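PDB 3MOG: 3-hydroxyadipyl-CoA dehydrogenase from Escherichia coli, which catalyses the NAD(+)-dependent oxidation of (3S)-3-hydroxyadipyl-CoA to 3-oxoadipyl-CoA in the phenylacetate degradation pathway. Local coordinates for residues D46-H49 and A50-N53; E64-E67 and R68-R72; W391-V394 and A395-N399; C460-L463 and R464-L468. All coordinates share one frame; numbering follows the deposited sequence. Where two conformers were deposited one is given.

Contact 1 (D46-H49 and A50-N53); sequences DGIH and ARLN
On the inner side of helix 38-57, which belongs to the NAD-binding Rossmann domain, Ile48 and Leu52 pack against each other one turn apart, while Arg51 folds back over Gly47 on another side. The two aliphatic chains lie side by side and point the same way, with Ile48 CG2 3.9 Å from Leu52 CD1. The branch CG2 of Ile48, opposite the backbone N, is the one turned to the following turn. Beneath them Leu52 N donates to Ile48 O at 3.0 Å, one of four i to i+4 bonds. Arg51 bends at chi3 (-51°), which brings its guanidinium back along the helix: Gly47 C lies 3.6 Å from Arg51 NH1, and Ile48 N sits over one face, toward its rim. Arg51 NH2, 3.6 Å from Ile48 CG1, forms a salt bridge with Glu22. Gly47, lacking a side chain, leaves room here, since a CB would crowd NH1. With an alanine in place of Leu52, Ile48 CG2 would probably lose its neighbour and a gap would open toward the next helix. Leu52 also meets Cys66, Thr69 and Leu70 of helix 63-71, and both Ile48 and Leu52 touch Glu22 of helix 15-26.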
loop_
_atom_site.group_PDB
_atom_site.type_symbol
_atom_site.label_atom_id
_atom_site.label_comp_id
_atom_site.label_asym_id
_atom_site.label_seq_id
_atom_site.Cartn_x
_atom_site.Cartn_y
_atom_site.Cartn_z
ATOM N N ASP C 46 1.169 -47.897 -1.879
ATOM C CA ASP C 46 2.245 -48.500 -2.690
ATOM C C ASP C 46 3.533 -47.689 -2.609
ATOM O O ASP C 46 4.616 -48.266 -2.455
ATOM C CB ASP C 46 1.830 -48.673 -4.154
ATOM C CG ASP C 46 0.757 -49.746 -4.349
ATOM O OD1 ASP C 46 0.609 -50.633 -3.470
ATOM O OD2 ASP C 46 0.047 -49.681 -5.385
ATOM N N GLY C 47 3.404 -46.360 -2.706
ATOM C CA GLY C 47 4.515 -45.429 -2.493
ATOM C C GLY C 47 5.242 -45.654 -1.169
ATOM O O GLY C 47 6.459 -45.845 -1.157
ATOM N N ILE C 48 4.498 -45.655 -0.062
ATOM C CA ILE C 48 5.074 -45.881 1.267
ATOM C C ILE C 48 5.754 -47.265 1.380
ATOM O O ILE C 48 6.867 -47.362 1.913
ATOM C CB ILE C 48 4.034 -45.682 2.395
ATOM C CG1 ILE C 48 3.301 -44.348 2.219
ATOM C CG2 ILE C 48 4.713 -45.771 3.788
ATOM C CD1 ILE C 48 2.194 -44.110 3.227
ATOM N N HIS C 49 5.074 -48.307 0.883
ATOM C CA HIS C 49 5.654 -49.646 0.767
ATOM C C HIS C 49 7.007 -49.592 0.048
ATOM O O HIS C 49 8.015 -50.067 0.578
ATOM C CB HIS C 49 4.693 -50.596 0.030
ATOM C CG HIS C 49 3.727 -51.309 0.927
ATOM N ND1 HIS C 49 3.806 -52.661 1.180
ATOM C CD2 HIS C 49 2.657 -50.859 1.625
ATOM C CE1 HIS C 49 2.829 -53.013 1.998
ATOM N NE2 HIS C 49 2.117 -51.937 2.283
ATOM N N ALA C 50 7.022 -48.980 -1.140
ATOM C CA ALA C 50 8.208 -48.867 -1.996
ATOM C C ALA C 50 9.359 -48.084 -1.386
ATOM O O ALA C 50 10.519 -48.469 -1.544
ATOM C CB ALA C 50 7.829 -48.251 -3.325
ATOM N N ARG C 51 9.041 -46.989 -0.697
ATOM C CA ARG C 51 10.070 -46.150 -0.092
ATOM C C ARG C 51 10.701 -46.804 1.139
ATOM O O ARG C 51 11.925 -46.769 1.299
ATOM C CB ARG C 51 9.533 -44.759 0.244
ATOM C CG ARG C 51 9.136 -43.945 -0.983
ATOM C CD ARG C 51 8.879 -42.492 -0.647
ATOM N NE ARG C 51 7.962 -42.303 0.478
ATOM C CZ ARG C 51 6.646 -42.124 0.364
ATOM N NH1 ARG C 51 6.062 -42.128 -0.832
ATOM N NH2 ARG C 51 5.910 -41.941 1.457
ATOM N N LEU C 52 9.870 -47.410 1.988
ATOM C CA LEU C 52 10.357 -48.108 3.182
ATOM C C LEU C 52 11.147 -49.380 2.868
ATOM O O LEU C 52 12.117 -49.697 3.568
ATOM C CB LEU C 52 9.205 -48.446 4.125
ATOM C CG LEU C 52 8.472 -47.305 4.827
ATOM C CD1 LEU C 52 7.387 -47.920 5.646
ATOM C CD2 LEU C 52 9.388 -46.457 5.710
ATOM N N ASN C 53 10.731 -50.100 1.825
ATOM C CA ASN C 53 11.416 -51.319 1.405
ATOM C C ASN C 53 12.803 -51.062 0.851
ATOM O O ASN C 53 13.721 -51.868 1.063
ATOM C CB ASN C 53 10.572 -52.132 0.421
ATOM C CG ASN C 53 9.651 -53.116 1.125
ATOM O OD1 ASN C 53 8.430 -52.967 1.103
ATOM N ND2 ASN C 53 10.239 -54.123 1.772
#

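Contact 2 (E64-E67 and R68-R72); sequences ETCE and RTLKR
Glu67 and Arg68 have the most surface buried in this stretch of helix 63-71, and each takes part in an ion pair spaced i to i+4. Arg68 is paired with Glu64: the two chains run side by side in the same direction, and Arg68 NH2 donates to Glu64 OE2 at 2.9 Å. The approach is from above the carboxylate plane, 41° out of it, though the carboxylate and guanidinium planes are only 27° apart. Arg68 NE adds a weak bond to the same oxygen, Glu64 OE2, at 3.4 Å, making it the shared acceptor. Bends at chi2 and chi3 bring the guanidinium edge round to Glu64. Glu67 is looser. Its chain turns at chi2 (40°) and crosses Lys71 obliquely, leaving Glu67 OE2 3.9 Å from Lys71 NZ, a long salt bridge. Leu70, third in buried surface, lies on the inner side, which faces helix 38-57, its CD1 4.0 Å from Cys66 SG. Thr69 grips Thr65 O twice, OG1 donating at 2.6 Å and the backbone N at 2.9 Å, from opposite faces of the carbonyl plane. The helix is thus amphipathic: acid-base pairs occupy exposed positions, where solvent would probably weaken them, whereas the buried Thr69 hydroxyl spends its hydrogen on a main-chain oxygen.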
loop_
_atom_site.group_PDB
_atom_site.type_symbol
_atom_site.label_atom_id
_atom_site.label_comp_id
_atom_site.label_asym_id
_atom_site.label_seq_id
_atom_site.Cartn_x
_atom_site.Cartn_y
_atom_site.Cartn_z
ATOM N N GLU C 64 11.855 -55.714 10.455
ATOM C CA GLU C 64 10.764 -55.744 11.438
ATOM C C GLU C 64 9.959 -54.442 11.454
ATOM O O GLU C 64 8.733 -54.452 11.335
ATOM C CB GLU C 64 11.275 -56.009 12.849
ATOM C CG GLU C 64 10.159 -55.897 13.894
ATOM C CD GLU C 64 10.653 -56.006 15.318
ATOM O OE1 GLU C 64 11.543 -56.843 15.566
ATOM O OE2 GLU C 64 10.126 -55.286 16.196
ATOM N N THR C 65 10.666 -53.331 11.611
ATOM C CA THR C 65 10.029 -52.032 11.763
ATOM C C THR C 65 9.354 -51.654 10.457
ATOM O O THR C 65 8.260 -51.101 10.468
ATOM C CB THR C 65 11.037 -50.978 12.279
ATOM O OG1 THR C 65 11.484 -51.389 13.580
ATOM C CG2 THR C 65 10.412 -49.584 12.393
ATOM N N CYS C 66 9.980 -52.020 9.341
ATOM C CA CYS C 66 9.341 -51.897 8.046
ATOM C C CYS C 66 7.993 -52.603 7.995
ATOM O O CYS C 66 6.975 -51.978 7.658
ATOM C CB CYS C 66 10.230 -52.442 6.943
ATOM S SG CYS C 66 9.538 -52.146 5.303
ATOM N N GLU C 67 7.979 -53.888 8.345
ATOM C CA GLU C 67 6.752 -54.674 8.216
ATOM C C GLU C 67 5.676 -54.253 9.213
ATOM O O GLU C 67 4.491 -54.223 8.874
ATOM C CB GLU C 67 7.025 -56.185 8.288
ATOM C CG GLU C 67 5.892 -57.043 7.683
ATOM C CD GLU C 67 5.291 -56.439 6.398
ATOM O OE1 GLU C 67 5.987 -56.415 5.351
ATOM O OE2 GLU C 67 4.117 -55.990 6.440
ATOM N N ARG C 68 6.096 -53.900 10.428
ATOM C CA ARG C 68 5.158 -53.407 11.445
ATOM C C ARG C 68 4.544 -52.041 11.084
ATOM O O ARG C 68 3.372 -51.786 11.378
ATOM C CB ARG C 68 5.819 -53.333 12.821
ATOM C CG ARG C 68 6.115 -54.671 13.462
ATOM C CD ARG C 68 5.702 -54.583 14.905
ATOM N NE ARG C 68 6.783 -54.946 15.803
ATOM C CZ ARG C 68 6.697 -54.896 17.128
ATOM N NH1 ARG C 68 5.573 -54.491 17.719
ATOM N NH2 ARG C 68 7.743 -55.248 17.859
ATOM N N THR C 69 5.346 -51.181 10.456
ATOM C CA THR C 69 4.867 -49.907 9.909
ATOM C C THR C 69 3.767 -50.107 8.867
ATOM O O THR C 69 2.689 -49.521 8.992
ATOM C CB THR C 69 6.014 -49.078 9.300
ATOM O OG1 THR C 69 7.015 -48.861 10.301
ATOM C CG2 THR C 69 5.508 -47.713 8.775
ATOM N N LEU C 70 4.031 -50.957 7.875
ATOM C CA LEU C 70 3.085 -51.195 6.765
ATOM C C LEU C 70 1.747 -51.763 7.216
ATOM O O LEU C 70 0.699 -51.398 6.677
ATOM C CB LEU C 70 3.701 -52.102 5.705
ATOM C CG LEU C 70 4.987 -51.506 5.135
ATOM C CD1 LEU C 70 5.691 -52.482 4.210
ATOM C CD2 LEU C 70 4.708 -50.174 4.445
ATOM N N LYS C 71 1.800 -52.630 8.224
ATOM C CA LYS C 71 0.612 -53.234 8.821
ATOM C C LYS C 71 -0.274 -52.207 9.547
ATOM O O LYS C 71 -1.477 -52.413 9.684
ATOM C CB LYS C 71 1.041 -54.347 9.787
ATOM C CG LYS C 71 0.093 -55.529 9.884
ATOM C CD LYS C 71 0.863 -56.831 10.178
ATOM C CE LYS C 71 1.455 -57.449 8.900
ATOM N NZ LYS C 71 2.587 -58.390 9.165
ATOM N N ARG C 72 0.318 -51.108 10.012
ATOM C CA ARG C 72 -0.439 -50.092 10.746
ATOM C C ARG C 72 -1.152 -49.096 9.826
ATOM O O ARG C 72 -1.973 -48.307 10.282
ATOM C CB ARG C 72 0.443 -49.389 11.798
ATOM C CG ARG C 72 0.774 -50.292 12.994
ATOM C CD ARG C 72 1.634 -49.628 14.058
ATOM N NE ARG C 72 3.027 -49.461 13.651
ATOM C CZ ARG C 72 4.079 -49.991 14.278
ATOM N NH1 ARG C 72 3.922 -50.750 15.357
ATOM N NH2 ARG C 72 5.305 -49.751 13.827
#

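Contact 3 (W391-V394 and A395-N399); sequences WRTV and AMIIN
Four i to i+4 backbone bonds carry helix 390-406 from Trp391 through Ile398, that of Ile398 N to Val394 O being 2.9 Å long and that of Met396 N to Arg392 O, at 3.3 Å, weak. Val394 and Ile398 make the main side-chain contact. Their chains cross at a slant, and Val394 CG1 meets the end methyl, Ile398 CD1, at 3.7 Å. With chi1 of 176°, Val394 CG1 lies opposite the backbone N and leans toward the next turn. Ile398 answers with CG1 beside its own N (chi1 -66°) and an extended chi2, which runs Ile398 CD1 back over Val394 O, 3.5 Å away. Thr393 and Ile397 repeat the pattern more loosely, CG2 of Thr393 standing 4.0 Å from CD1 of Ile397; the threonine hydroxyl is turned the other way, to Leu389 O. Ala395 CB rests 3.2 Å from Trp391 O. A serine substituted for Ile398 would probably strip Val394 CG1 of its methyl partner and leave a gap facing Trp438. All eight touching residues are buried, and helices close round them. Val394 packs on Trp432 and Leu436 of helix 429-436, Ile398 on Trp438 of helix 438-452, and Thr393 and Met396 on helix 196-207, where Glu201 forms a salt bridge with Arg392, whose NH2 also bonds to Tyr457 OH. Trp391 packs on helices 429-436 and 438-452 and bonds through NE1 with Lys346 O, just beyond strand 341-345.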
loop_
_atom_site.group_PDB
_atom_site.type_symbol
_atom_site.label_atom_id
_atom_site.label_comp_id
_atom_site.label_asym_id
_atom_site.label_seq_id
_atom_site.Cartn_x
_atom_site.Cartn_y
_atom_site.Cartn_z
ATOM N N TRP C 391 25.083 -9.068 2.713
ATOM C CA TRP C 391 24.748 -8.259 3.880
ATOM C C TRP C 391 23.355 -7.682 3.784
ATOM O O TRP C 391 22.640 -7.663 4.777
ATOM C CB TRP C 391 25.814 -7.187 4.182
ATOM C CG TRP C 391 26.953 -7.795 4.958
ATOM C CD1 TRP C 391 28.036 -8.460 4.445
ATOM C CD2 TRP C 391 27.083 -7.860 6.384
ATOM N NE1 TRP C 391 28.842 -8.913 5.465
ATOM C CE2 TRP C 391 28.281 -8.561 6.664
ATOM C CE3 TRP C 391 26.308 -7.385 7.454
ATOM C CZ2 TRP C 391 28.719 -8.802 7.968
ATOM C CZ3 TRP C 391 26.747 -7.617 8.754
ATOM C CH2 TRP C 391 27.945 -8.324 8.999
ATOM N N ARG C 392 22.965 -7.266 2.580
ATOM C CA ARG C 392 21.635 -6.699 2.337
ATOM C C ARG C 392 20.533 -7.728 2.610
ATOM O O ARG C 392 19.520 -7.403 3.249
ATOM C CB ARG C 392 21.553 -6.164 0.899
ATOM C CG ARG C 392 20.204 -5.606 0.503
ATOM C CD ARG C 392 20.354 -4.602 -0.583
ATOM N NE ARG C 392 19.052 -4.175 -1.095
ATOM C CZ ARG C 392 18.882 -3.188 -1.965
ATOM N NH1 ARG C 392 19.947 -2.520 -2.394
ATOM N NH2 ARG C 392 17.652 -2.864 -2.399
ATOM N N THR C 393 20.767 -8.971 2.163
ATOM C CA THR C 393 19.798 -10.071 2.290
ATOM C C THR C 393 19.698 -10.575 3.732
ATOM O O THR C 393 18.595 -10.846 4.234
ATOM C CB THR C 393 20.159 -11.261 1.357
ATOM O OG1 THR C 393 20.161 -10.821 -0.012
ATOM C CG2 THR C 393 19.171 -12.405 1.505
ATOM N N VAL C 394 20.847 -10.704 4.396
ATOM C CA VAL C 394 20.863 -11.260 5.750
ATOM C C VAL C 394 20.272 -10.255 6.746
ATOM O O VAL C 394 19.449 -10.635 7.560
ATOM C CB VAL C 394 22.255 -11.781 6.159
ATOM C CG1 VAL C 394 22.237 -12.262 7.592
ATOM C CG2 VAL C 394 22.708 -12.935 5.227
ATOM N N ALA C 395 20.649 -8.974 6.626
ATOM C CA ALA C 395 20.001 -7.871 7.369
ATOM C C ALA C 395 18.483 -7.889 7.296
ATOM O O ALA C 395 17.807 -7.804 8.329
ATOM C CB ALA C 395 20.539 -6.486 6.918
ATOM N N MET C 396 17.941 -8.025 6.088
ATOM C CA MET C 396 16.474 -8.064 5.914
ATOM C C MET C 396 15.812 -9.325 6.475
ATOM O O MET C 396 14.721 -9.237 7.031
ATOM C CB MET C 396 16.093 -7.838 4.464
ATOM C CG MET C 396 16.286 -6.384 4.025
ATOM S SD MET C 396 15.040 -5.256 4.665
ATOM C CE MET C 396 13.722 -5.790 3.591
ATOM N N ILE C 397 16.480 -10.477 6.356
ATOM C CA ILE C 397 16.029 -11.716 7.000
ATOM C C ILE C 397 15.929 -11.518 8.523
ATOM O O ILE C 397 14.915 -11.863 9.143
ATOM C CB ILE C 397 16.989 -12.915 6.682
ATOM C CG1 ILE C 397 16.839 -13.371 5.235
ATOM C CG2 ILE C 397 16.719 -14.114 7.584
ATOM C CD1 ILE C 397 17.950 -14.305 4.767
ATOM N N ILE C 398 16.981 -10.941 9.104
ATOM C CA ILE C 398 17.061 -10.687 10.554
ATOM C C ILE C 398 16.008 -9.672 11.052
ATOM O O ILE C 398 15.384 -9.848 12.102
ATOM C CB ILE C 398 18.485 -10.223 10.906
ATOM C CG1 ILE C 398 19.487 -11.363 10.670
ATOM C CG2 ILE C 398 18.579 -9.677 12.329
ATOM C CD1 ILE C 398 20.936 -10.890 10.739
ATOM N N ASN C 399 15.820 -8.618 10.276
ATOM C CA ASN C 399 14.810 -7.591 10.532
ATOM C C ASN C 399 13.396 -8.175 10.615
ATOM O O ASN C 399 12.643 -7.893 11.556
ATOM C CB ASN C 399 14.881 -6.565 9.410
ATOM C CG ASN C 399 14.366 -5.210 9.820
ATOM O OD1 ASN C 399 14.496 -4.801 10.970
ATOM N ND2 ASN C 399 13.808 -4.481 8.855
#

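Contact 4 (C460-L463 and R464-L468); sequences CSLL and RQRAL
Leu462 and Gln465 run obliquely past each other on the first turn of helix 461-473, the leucine methyl CD1 lying 3.6 Å from Gln465 OE1 and 3.7 Å from Gln465 CD. Both have CG opposite the backbone N, Leu462 with chi1 -173° and Gln465 with chi1 178°. The glutamine then runs out extended, carrying its amide past the methyl, whereas chi2 of 60° in Leu462 swings CD1 toward it. Arg466 sets CG beside its own N instead, 3.4 Å from Leu462 O, and continues straight to NE; its guanidinium lies oblique to Leu462 CG and its NH1 pairs with Glu412. Arg464 is likewise extended from CG to NE, but leads away from the helix, to a salt bridge with Glu446 and a bond from NE to His451 O of the second subunit. Leu463 has the same shape as Leu462 but faces Trp438, Leu445 and Leu402. Main-chain bonds link the turn, from Arg464 N to Cys460 O at 3.3 Å up to Ala467 N to Leu463 O at 2.9 Å. Ser461 OG bonds to His451 NE2 of the second subunit. This is the start of an alpha-helix, with Cys460 at the N-cap position, and it closes the helical C-terminal domain: one side packs on helices 390-406 and 438-452, another meets the neighbouring copy in the trimer.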
loop_
_atom_site.group_PDB
_atom_site.type_symbol
_atom_site.label_atom_id
_atom_site.label_comp_id
_atom_site.label_asym_id
_atom_site.label_seq_id
_atom_site.Cartn_x
_atom_site.Cartn_y
_atom_site.Cartn_z
ATOM N N CYS C 460 13.189 -2.404 12.253
ATOM C CA CYS C 460 12.001 -2.569 13.090
ATOM C C CYS C 460 12.289 -2.075 14.511
ATOM O O CYS C 460 13.448 -1.931 14.898
ATOM C CB CYS C 460 11.446 -4.003 13.059
ATOM S SG CYS C 460 12.376 -5.150 14.015
ATOM N N SER C 461 11.235 -1.816 15.278
ATOM C CA SER C 461 11.386 -1.190 16.593
ATOM C C SER C 461 12.296 -2.009 17.543
ATOM O O SER C 461 13.122 -1.430 18.266
ATOM C CB SER C 461 10.003 -0.864 17.176
ATOM O OG SER C 461 10.040 -0.730 18.584
ATOM N N LEU C 462 12.206 -3.342 17.470
ATOM C CA LEU C 462 13.064 -4.236 18.284
ATOM C C LEU C 462 14.539 -4.222 17.867
ATOM O O LEU C 462 15.427 -4.436 18.701
ATOM C CB LEU C 462 12.523 -5.682 18.296
ATOM C CG LEU C 462 13.201 -6.702 19.225
ATOM C CD1 LEU C 462 13.116 -6.254 20.692
ATOM C CD2 LEU C 462 12.586 -8.088 19.050
ATOM N N LEU C 463 14.806 -3.979 16.584
ATOM C CA LEU C 463 16.178 -3.800 16.142
ATOM C C LEU C 463 16.791 -2.562 16.777
ATOM O O LEU C 463 17.889 -2.661 17.340
ATOM C CB LEU C 463 16.319 -3.782 14.611
ATOM C CG LEU C 463 17.710 -3.569 13.991
ATOM C CD1 LEU C 463 18.741 -4.607 14.411
ATOM C CD2 LEU C 463 17.622 -3.534 12.473
ATOM N N ARG C 464 16.098 -1.419 16.721
ATOM C CA ARG C 464 16.604 -0.201 17.408
ATOM C C ARG C 464 16.825 -0.476 18.893
ATOM O O ARG C 464 17.845 -0.080 19.457
ATOM C CB ARG C 464 15.675 1.019 17.258
ATOM C CG ARG C 464 15.300 1.372 15.806
ATOM C CD ARG C 464 14.683 2.768 15.713
ATOM N NE ARG C 464 14.438 3.141 14.326
ATOM C CZ ARG C 464 15.329 3.703 13.515
ATOM N NH1 ARG C 464 16.556 3.999 13.940
ATOM N NH2 ARG C 464 14.981 3.995 12.272
ATOM N N GLN C 465 15.859 -1.170 19.496
ATOM C CA GLN C 465 15.893 -1.561 20.899
ATOM C C GLN C 465 17.117 -2.415 21.209
ATOM O O GLN C 465 17.785 -2.190 22.222
ATOM C CB GLN C 465 14.598 -2.293 21.263
ATOM C CG GLN C 465 14.480 -2.835 22.696
ATOM C CD GLN C 465 13.066 -3.376 23.007
ATOM O OE1 GLN C 465 12.904 -4.335 23.782
ATOM N NE2 GLN C 465 12.042 -2.765 22.391
ATOM N N ARG C 466 17.428 -3.368 20.332
ATOM C CA ARG C 466 18.589 -4.231 20.560
ATOM C C ARG C 466 19.935 -3.566 20.267
ATOM O O ARG C 466 20.940 -3.907 20.898
ATOM C CB ARG C 466 18.457 -5.569 19.835
ATOM C CG ARG C 466 17.464 -6.486 20.527
ATOM C CD ARG C 466 17.665 -7.918 20.123
ATOM N NE ARG C 466 16.744 -8.768 20.853
ATOM C CZ ARG C 466 16.601 -10.078 20.684
ATOM N NH1 ARG C 466 17.318 -10.738 19.779
ATOM N NH2 ARG C 466 15.717 -10.728 21.427
ATOM N N ALA C 467 19.943 -2.613 19.333
ATOM C CA ALA C 467 21.139 -1.833 19.038
ATOM C C ALA C 467 21.497 -0.950 20.223
ATOM O O ALA C 467 22.667 -0.865 20.601
ATOM C CB ALA C 467 20.942 -0.990 17.802
ATOM N N LEU C 468 20.483 -0.313 20.803
ATOM C CA LEU C 468 20.642 0.487 22.018
ATOM C C LEU C 468 21.175 -0.298 23.212
ATOM O O LEU C 468 21.999 0.227 23.953
ATOM C CB LEU C 468 19.340 1.194 22.396
ATOM C CG LEU C 468 19.104 2.507 21.651
ATOM C CD1 LEU C 468 17.646 2.920 21.680
ATOM C CD2 LEU C 468 19.987 3.618 22.221
#

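Overall arrangement
The four contacts form two pairs in two parts of the chain. Contacts 1 and 2 lie on consecutive helices of the NAD-binding domain, their centres 11 Å apart, and interlock where Leu52 CD1 comes 3.7 Å from Thr69 CG2 and Leu52 CB 3.9 Å from Cys66 SG. Ile48 of contact 1 is near the probable Rossmann-type glycine loop of Gly12, Gly14 and Gly17, without touching it. Contacts 3 and 4 share a C-terminal domain, centres 14 Å apart, and are joined by a probable hydrogen bond from Cys460 N to Asn399 OD1 at 3.0 Å. The pairs are well separated: contacts 1 and 3 approach to about 30 Å between nearest atoms, contacts 2 and 4 to about 40 Å.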